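Local coordinates for protein polyhedrin (Uranotaenia sapphirina cypovirus, PDB 4ZQX) that forms the crystalline matrix of the polyhedra that enclose cypovirus particles, and binds ATP, at residues 41-46 with 204-209. Sequence-based numbering, arbitrary orientation.
Sequences KSFHFA and VPECTQ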
# COMPACT_ATOMS: atom_id res chain seq x y z
N LYS A 41 8.81 16.72 8.91
CA LYS A 41 7.90 15.59 8.74
C LYS A 41 8.76 14.34 8.73
O LYS A 41 9.77 14.29 8.03
CB LYS A 41 7.15 15.74 7.42
CG LYS A 41 5.75 15.28 7.44
CD LYS A 41 4.96 15.79 6.23
CE LYS A 41 3.87 14.81 5.91
NZ LYS A 41 3.00 15.25 4.81
N SER A 42 8.40 13.34 9.52
CA SER A 42 9.15 12.08 9.53
C SER A 42 8.28 10.93 9.07
O SER A 42 7.09 10.91 9.35
CB SER A 42 9.75 11.76 10.89
OG SER A 42 8.74 11.54 11.85
N PHE A 43 8.89 9.98 8.37
CA PHE A 43 8.23 8.81 7.83
C PHE A 43 9.03 7.61 8.27
O PHE A 43 10.24 7.55 8.03
CB PHE A 43 8.23 8.84 6.29
CG PHE A 43 7.63 10.10 5.69
CD1 PHE A 43 8.41 11.24 5.53
CD2 PHE A 43 6.31 10.13 5.25
CE1 PHE A 43 7.87 12.41 4.96
CE2 PHE A 43 5.77 11.30 4.68
CZ PHE A 43 6.55 12.43 4.54
N HIS A 44 8.37 6.66 8.94
CA HIS A 44 9.04 5.44 9.40
C HIS A 44 8.57 4.19 8.68
O HIS A 44 7.36 3.95 8.56
CB HIS A 44 8.82 5.23 10.90
CG HIS A 44 9.34 3.92 11.38
ND1 HIS A 44 8.53 2.83 11.62
CD2 HIS A 44 10.61 3.49 11.60
CE1 HIS A 44 9.27 1.80 11.99
NE2 HIS A 44 10.54 2.17 11.98
N PHE A 45 9.53 3.37 8.23
CA PHE A 45 9.25 2.10 7.56
C PHE A 45 10.14 1.05 8.19
O PHE A 45 11.25 1.35 8.62
CB PHE A 45 9.61 2.13 6.07
CG PHE A 45 8.88 3.18 5.28
CD1 PHE A 45 9.38 4.47 5.21
CD2 PHE A 45 7.72 2.87 4.59
CE1 PHE A 45 8.71 5.45 4.48
CE2 PHE A 45 7.04 3.85 3.86
CZ PHE A 45 7.55 5.13 3.80
N ALA A 46 9.69 -0.19 8.20
CA ALA A 46 10.50 -1.30 8.71
C ALA A 46 10.13 -2.62 8.06
O ALA A 46 8.97 -2.85 7.73
CB ALA A 46 10.33 -1.41 10.22
N VAL A 204 4.61 -4.48 8.18
CA VAL A 204 4.77 -3.59 9.32
C VAL A 204 4.08 -2.25 9.03
O VAL A 204 4.30 -1.64 7.98
CB VAL A 204 6.25 -3.36 9.64
CG1 VAL A 204 6.39 -2.54 10.93
CG2 VAL A 204 7.00 -4.71 9.75
N PRO A 205 3.23 -1.78 9.96
CA PRO A 205 2.58 -0.48 9.74
C PRO A 205 3.59 0.66 9.65
O PRO A 205 4.54 0.71 10.42
CB PRO A 205 1.71 -0.30 11.00
CG PRO A 205 1.56 -1.64 11.59
CD PRO A 205 2.79 -2.42 11.21
N GLU A 206 3.36 1.56 8.69
CA GLU A 206 4.10 2.81 8.54
C GLU A 206 3.65 3.81 9.61
O GLU A 206 2.58 3.65 10.21
CB GLU A 206 3.82 3.39 7.14
CG GLU A 206 4.66 4.63 6.73
CD GLU A 206 4.00 5.98 7.03
OE1 GLU A 206 4.74 6.98 7.09
OE2 GLU A 206 2.76 6.06 7.18
N CYS A 207 4.45 4.85 9.83
CA CYS A 207 4.02 5.94 10.71
C CYS A 207 4.61 7.26 10.25
O CYS A 207 5.82 7.39 10.07
CB CYS A 207 4.42 5.66 12.16
SG CYS A 207 3.83 6.93 13.32
N THR A 208 3.73 8.25 10.08
CA THR A 208 4.08 9.60 9.67
C THR A 208 3.85 10.52 10.85
O THR A 208 2.79 10.45 11.49
CB THR A 208 3.19 10.08 8.50
OG1 THR A 208 3.35 9.21 7.38
CG2 THR A 208 3.54 11.52 8.08
N GLN A 209 4.82 11.39 11.13
CA GLN A 209 4.67 12.38 12.20
C GLN A 209 5.07 13.76 11.72
O GLN A 209 5.92 13.90 10.83
CB GLN A 209 5.50 11.98 13.42
CG GLN A 209 4.97 10.76 14.16
CD GLN A 209 5.93 10.27 15.24
OE1 GLN A 209 7.06 9.88 14.95
NE2 GLN A 209 5.49 10.29 16.48
O HOH W 1 7.84 8.91 11.79
O HOH W 2 5.91 2.62 11.75
O HOH W 3 7.05 -4.02 6.26
O HOH W 4 6.79 -0.14 7.30
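S42 and Q209 face each other as a hydrogen-bonded antiparallel pair, each N donating to the other's O at 2.9 Å. Two residues on, H44 N reaches C207 O at the same 2.9 Å, but the return bond from C207 N to H44 O is weak, at 3.3 Å. Beyond it the backbones part, and water takes over: one molecule links A46 N to V204 O, a second A46 O to V204 N. Another water bridges from a side chain, joining H44 ND1, in the plane of the imidazole, to P205 O. The backbone pairing makes 207-211 an outermost strand of the six-stranded antiparallel sheet within this chain, with 27-34 along the other side of 40-47. On the face carrying F43 and T208, E206 in one of its two conformers bends at chi2 (-93°). Its CG then lies over one face of the F45 ring, 4.2 Å from the centroid, while OE1 comes to the edge of the F43 ring. T208 OG1 donates to the syn lone pair of E206 OE1 at 2.6 Å. In the same conformer E206 OE2 makes a salt bridge to K56 of the second subunit; Q209 NE2 hydrogen-bonds to N80 OD1 of that subunit. Within the chain, E28 holds H44 NE2.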